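Alcohol dehydrogenase, zinc-containing (Streptococcus pneumoniae serotype 2, PDB 5YLN) probably catalyses the NAD+-dependent oxidation of alcohols to aldehydes or ketones as a zinc-containing dehydrogenase. Local coordinates at residues 176-181 against 259-264; 231-236 against 240-245. All blocks are in the same frame, centred on the assembly; numbering follows the deposited sequence.

In the fold
Both interactions show how a Rossmann-type sheet is covered by its helices, and their centres lie 8 Å apart. In interaction 2 the helix 226-236 meets segment 240-245 on strand 242-247; in interaction 1 segment 259-264 reaches strand 174-178, the neighbour of 242-247 in the parallel sheet. Interaction 2 is nested in the chain loop that interaction 1 closes. Backbone pairs tie the two together: G263 N lies 2.8 Å from V242 O, and A176 N lies 2.9 Å from V244 O, both probable hydrogen bonds. Neither contact touches a zinc site, although strand 174-178 leads into the glycine-rich turn expected to face the dinucleotide.

Interaction 1: 176-181 against 259-264; sequences AIIGSG and QKIIGV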
loop_
_atom_site.group_PDB
_atom_site.type_symbol
_atom_site.label_atom_id
_atom_site.label_comp_id
_atom_site.label_asym_id
_atom_site.label_seq_id
_atom_site.Cartn_x
_atom_site.Cartn_y
_atom_site.Cartn_z
ATOM N N ALA A 176 -14.719 -6.973 -1.038
ATOM C CA ALA A 176 -14.978 -8.007 -0.051
ATOM C C ALA A 176 -14.581 -7.471 1.314
ATOM O O ALA A 176 -13.557 -6.796 1.454
ATOM C CB ALA A 176 -14.208 -9.296 -0.356
ATOM N N ILE A 177 -15.401 -7.760 2.318
ATOM C CA ILE A 177 -15.100 -7.401 3.696
ATOM C C ILE A 177 -14.918 -8.697 4.481
ATOM O O ILE A 177 -15.783 -9.585 4.439
ATOM C CB ILE A 177 -16.196 -6.498 4.287
ATOM C CG1 ILE A 177 -16.257 -5.217 3.451
ATOM C CG2 ILE A 177 -15.885 -6.133 5.734
ATOM C CD1 ILE A 177 -17.475 -4.346 3.733
ATOM N N ILE A 178 -13.762 -8.832 5.125
ATOM C CA ILE A 178 -13.406 -10.039 5.856
ATOM C C ILE A 178 -13.625 -9.748 7.332
ATOM O O ILE A 178 -12.818 -9.065 7.976
ATOM C CB ILE A 178 -11.963 -10.477 5.587
ATOM C CG1 ILE A 178 -11.676 -10.399 4.088
ATOM C CG2 ILE A 178 -11.753 -11.902 6.097
ATOM C CD1 ILE A 178 -12.590 -11.248 3.256
ATOM N N GLY A 179 -14.708 -10.277 7.866
ATOM C CA GLY A 179 -14.996 -10.100 9.266
ATOM C C GLY A 179 -16.245 -9.275 9.400
ATOM O O GLY A 179 -16.254 -8.090 9.060
ATOM N N SER A 180 -17.311 -9.908 9.874
ATOM C CA SER A 180 -18.629 -9.302 9.939
ATOM C C SER A 180 -18.987 -8.854 11.353
ATOM O O SER A 180 -20.169 -8.719 11.661
ATOM C CB SER A 180 -19.670 -10.291 9.405
ATOM O OG SER A 180 -20.842 -9.629 8.973
ATOM N N GLY A 181 -17.988 -8.634 12.219
ATOM C CA GLY A 181 -18.212 -8.018 13.508
ATOM C C GLY A 181 -18.474 -6.530 13.355
ATOM O O GLY A 181 -18.729 -6.042 12.251
ATOM N N GLN A 259 -5.135 -11.777 0.909
ATOM C CA GLN A 259 -4.106 -11.723 -0.117
ATOM C C GLN A 259 -4.339 -12.778 -1.187
ATOM O O GLN A 259 -3.788 -12.661 -2.283
ATOM C CB GLN A 259 -2.705 -11.827 0.505
ATOM C CG GLN A 259 -2.299 -13.173 1.006
ATOM C CD GLN A 259 -0.869 -13.175 1.554
ATOM O OE1 GLN A 259 -0.063 -12.285 1.247
ATOM N NE2 GLN A 259 -0.551 -14.184 2.369
ATOM N N LYS A 260 -5.197 -13.760 -0.918
ATOM C CA LYS A 260 -5.550 -14.759 -1.916
ATOM C C LYS A 260 -6.673 -14.322 -2.863
ATOM O O LYS A 260 -6.834 -14.924 -3.931
ATOM C CB LYS A 260 -5.928 -16.064 -1.214
ATOM C CG LYS A 260 -4.716 -16.715 -0.543
ATOM C CD LYS A 260 -4.929 -18.206 -0.361
ATOM C CE LYS A 260 -3.607 -18.958 -0.181
ATOM N NZ LYS A 260 -2.614 -18.168 0.593
ATOM N N ILE A 261 -7.457 -13.304 -2.517
ATOM C CA ILE A 261 -8.620 -12.943 -3.320
ATOM C C ILE A 261 -8.465 -11.606 -4.012
ATOM O O ILE A 261 -9.315 -11.254 -4.840
ATOM C CB ILE A 261 -9.916 -12.949 -2.482
ATOM C CG1 ILE A 261 -9.835 -11.931 -1.327
ATOM C CG2 ILE A 261 -10.191 -14.352 -1.979
ATOM C CD1 ILE A 261 -11.215 -11.448 -0.765
ATOM N N ILE A 262 -7.417 -10.852 -3.698
ATOM C CA ILE A 262 -7.251 -9.532 -4.261
ATOM C C ILE A 262 -6.824 -9.661 -5.720
ATOM O O ILE A 262 -6.032 -10.532 -6.083
ATOM C CB ILE A 262 -6.241 -8.736 -3.419
ATOM C CG1 ILE A 262 -6.331 -7.257 -3.752
ATOM C CG2 ILE A 262 -4.827 -9.289 -3.564
ATOM C CD1 ILE A 262 -7.662 -6.641 -3.365
ATOM N N GLY A 263 -7.408 -8.829 -6.580
ATOM C CA GLY A 263 -7.097 -8.870 -7.991
ATOM C C GLY A 263 -6.006 -7.899 -8.370
ATOM O O GLY A 263 -5.544 -7.115 -7.542
ATOM N N VAL A 264 -5.603 -7.970 -9.654
ATOM C CA VAL A 264 -4.677 -6.986 -10.207
ATOM C C VAL A 264 -5.182 -5.584 -9.904
ATOM O O VAL A 264 -6.364 -5.283 -10.108
ATOM C CB VAL A 264 -4.502 -7.181 -11.724
ATOM C CG1 VAL A 264 -3.756 -5.983 -12.300
ATOM C CG2 VAL A 264 -3.756 -8.467 -12.036
#
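I261, in segment 259-264 where helix 252-261 gives way to strand 262-263, sends one methyl across to strand 174-178, and almost the whole contact rests on that atom. Its CD1 sits 3.7 Å from A176 CB and 4.3 Å from I178 CD1, so a single methyl spans two residues of the strand that point to the same face of the sheet. The reach depends on the torsions of I261: CG1 is set between the backbone N and the carbonyl carbon (chi1 61°), and the chain then runs on extended (chi2 158°), carrying CD1 away from its own backbone. I178 behaves otherwise. Its chi2 of -59° folds CD1 back, and the methyl turns toward the I261 tip.

No hydrogen bond crosses here; the contact is apolar and buried, and I261 also rests on V242 of strand 242-247 and on I230 and I233 of helix 226-236. I177, between the two touching residues, faces the other side of the sheet. Past I178 the chain enters G179-S180-G181, where S180 N is hydrogen-bonded to D203. A central parallel strand, covered by a helix and leading into a GxGxxG-like turn, is characteristic of the Rossmann fold, consistent with the nucleotide-binding domain of zinc-containing alcohol dehydrogenases.

Interaction 2: 231-236 against 240-245; sequences KEIYDL and RGVDVA
R240 meets Y234 through its backbone, as the chain returns from helix 226-236 toward the sheet: its carbonyl carbon C lies 3.7 Å from Y234 CE1. R240 starts out away from the helix, and its guanidinium NH2 forms a salt bridge with E109 of the second subunit; Y98 of that subunit adds a cation-pi contact.

G241 comes next and takes the closest approach of the contact. G241 N lies 3.3 Å from Y234 CE1. G241 CA is 3.4 Å from Y234 CE1, and the peptide at G241 approaches the CD1 and CE1 atoms of Y234 obliquely. At phi 83° and psi 178° any CB would crowd the preceding carbonyl O as well as Y234 CE1, so glycine suits both the turn and the ring. G241 N also has a weak hydrogen bond to T237 OG1, in the linking turn.

V242 supplies the aliphatic part. Its CG1 meets I233 CG2 at 3.8 Å, the two side chains crossing obliquely. In I233 this branch stands opposite the backbone N, with CG1 beside it (chi1 -71°). At D243 the chain turns a corner, and V244 then pairs by backbone hydrogen bonds with S174 and A176 of the neighbouring strand.

Y234 OH is hydrogen-bonded to K260 O, the backbone carbonyl oxygen, which helps fix the ring's position. The chemistry implies that one methyl-methyl contact and an aromatic ring packed on a glycine backbone, with no hydrogen bond between the segments, hold helix and strand together, while the polar ends of Y234 and R240 reach K260 and the partner subunit.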
loop_
_atom_site.group_PDB
_atom_site.type_symbol
_atom_site.label_atom_id
_atom_site.label_comp_id
_atom_site.label_asym_id
_atom_site.label_seq_id
_atom_site.Cartn_x
_atom_site.Cartn_y
_atom_site.Cartn_z
ATOM N N LYS A 231 -12.695 -19.827 -4.202
ATOM C CA LYS A 231 -13.321 -20.139 -5.487
ATOM C C LYS A 231 -14.550 -19.273 -5.719
ATOM O O LYS A 231 -14.686 -18.628 -6.758
ATOM C CB LYS A 231 -13.722 -21.608 -5.547
ATOM C CG LYS A 231 -12.601 -22.565 -5.886
ATOM C CD LYS A 231 -13.184 -23.896 -6.380
ATOM C CE LYS A 231 -12.471 -25.102 -5.778
ATOM N NZ LYS A 231 -11.008 -25.059 -6.027
ATOM N N GLU A 232 -15.451 -19.247 -4.739
ATOM C CA GLU A 232 -16.705 -18.532 -4.886
ATOM C C GLU A 232 -16.470 -17.048 -5.128
ATOM O O GLU A 232 -17.173 -16.419 -5.923
ATOM C CB GLU A 232 -17.561 -18.754 -3.639
ATOM C CG GLU A 232 -18.866 -17.995 -3.653
ATOM C CD GLU A 232 -19.828 -18.481 -2.587
ATOM O OE1 GLU A 232 -19.473 -19.453 -1.864
ATOM O OE2 GLU A 232 -20.931 -17.888 -2.484
ATOM N N ILE A 233 -15.473 -16.469 -4.462
ATOM C CA ILE A 233 -15.217 -15.053 -4.663
ATOM C C ILE A 233 -14.634 -14.806 -6.052
ATOM O O ILE A 233 -14.970 -13.813 -6.711
ATOM C CB ILE A 233 -14.323 -14.513 -3.535
ATOM C CG1 ILE A 233 -15.135 -14.462 -2.234
ATOM C CG2 ILE A 233 -13.764 -13.127 -3.894
ATOM C CD1 ILE A 233 -14.296 -14.246 -0.985
ATOM N N TYR A 234 -13.787 -15.718 -6.543
ATOM C CA TYR A 234 -13.285 -15.570 -7.907
ATOM C C TYR A 234 -14.391 -15.791 -8.930
ATOM O O TYR A 234 -14.367 -15.186 -10.004
ATOM C CB TYR A 234 -12.099 -16.518 -8.157
ATOM C CG TYR A 234 -10.783 -15.885 -7.771
ATOM C CD1 TYR A 234 -10.238 -14.878 -8.550
ATOM C CD2 TYR A 234 -10.103 -16.268 -6.620
ATOM C CE1 TYR A 234 -9.052 -14.271 -8.208
ATOM C CE2 TYR A 234 -8.902 -15.664 -6.261
ATOM C CZ TYR A 234 -8.388 -14.656 -7.055
ATOM O OH TYR A 234 -7.193 -14.039 -6.730
ATOM N N ASP A 235 -15.380 -16.621 -8.600
ATOM C CA ASP A 235 -16.520 -16.794 -9.491
ATOM C C ASP A 235 -17.374 -15.533 -9.571
ATOM O O ASP A 235 -17.931 -15.236 -10.631
ATOM C CB ASP A 235 -17.348 -17.998 -9.035
ATOM C CG ASP A 235 -16.685 -19.325 -9.385
ATOM O OD1 ASP A 235 -15.697 -19.312 -10.167
ATOM O OD2 ASP A 235 -17.151 -20.377 -8.891
ATOM N N LEU A 236 -17.475 -14.767 -8.477
ATOM C CA LEU A 236 -18.271 -13.544 -8.495
ATOM C C LEU A 236 -17.580 -12.417 -9.240
ATOM O O LEU A 236 -18.246 -11.475 -9.674
ATOM C CB LEU A 236 -18.589 -13.096 -7.066
ATOM C CG LEU A 236 -19.524 -14.027 -6.289
ATOM C CD1 LEU A 236 -19.510 -13.715 -4.788
ATOM C CD2 LEU A 236 -20.945 -13.949 -6.855
ATOM N N ARG A 240 -11.222 -12.547 -11.811
ATOM C CA ARG A 240 -10.228 -11.511 -11.581
ATOM C C ARG A 240 -9.947 -11.236 -10.108
ATOM O O ARG A 240 -8.893 -10.669 -9.795
ATOM C CB ARG A 240 -10.650 -10.210 -12.274
ATOM C CG ARG A 240 -10.800 -10.382 -13.768
ATOM C CD ARG A 240 -10.501 -9.094 -14.536
ATOM N NE ARG A 240 -10.329 -9.367 -15.960
ATOM C CZ ARG A 240 -11.335 -9.477 -16.820
ATOM N NH1 ARG A 240 -12.588 -9.321 -16.403
ATOM N NH2 ARG A 240 -11.093 -9.743 -18.098
ATOM N N GLY A 241 -10.827 -11.635 -9.196
ATOM C CA GLY A 241 -10.662 -11.267 -7.798
ATOM C C GLY A 241 -11.221 -9.879 -7.532
ATOM O O GLY A 241 -11.711 -9.190 -8.429
ATOM N N VAL A 242 -11.161 -9.461 -6.264
ATOM C CA VAL A 242 -11.800 -8.217 -5.857
ATOM C C VAL A 242 -10.846 -7.044 -6.023
ATOM O O VAL A 242 -9.616 -7.192 -5.984
ATOM C CB VAL A 242 -12.335 -8.326 -4.415
ATOM C CG1 VAL A 242 -13.427 -9.361 -4.372
ATOM C CG2 VAL A 242 -11.215 -8.671 -3.409
ATOM N N ASP A 243 -11.427 -5.850 -6.223
ATOM C CA ASP A 243 -10.634 -4.629 -6.249
ATOM C C ASP A 243 -10.249 -4.163 -4.851
ATOM O O ASP A 243 -9.236 -3.475 -4.694
ATOM C CB ASP A 243 -11.398 -3.522 -6.988
ATOM C CG ASP A 243 -11.797 -3.946 -8.405
ATOM O OD1 ASP A 243 -10.913 -4.433 -9.134
ATOM O OD2 ASP A 243 -12.999 -3.838 -8.765
ATOM N N VAL A 244 -11.033 -4.511 -3.834
ATOM C CA VAL A 244 -10.759 -4.106 -2.457
ATOM C C VAL A 244 -11.059 -5.276 -1.535
ATOM O O VAL A 244 -12.120 -5.907 -1.645
ATOM C CB VAL A 244 -11.592 -2.884 -2.013
ATOM C CG1 VAL A 244 -11.057 -2.344 -0.686
ATOM C CG2 VAL A 244 -11.644 -1.780 -3.117
ATOM N N ALA A 245 -10.126 -5.572 -0.630
ATOM C CA ALA A 245 -10.352 -6.531 0.448
ATOM C C ALA A 245 -10.109 -5.796 1.759
ATOM O O ALA A 245 -8.984 -5.370 2.040
ATOM C CB ALA A 245 -9.442 -7.768 0.323
#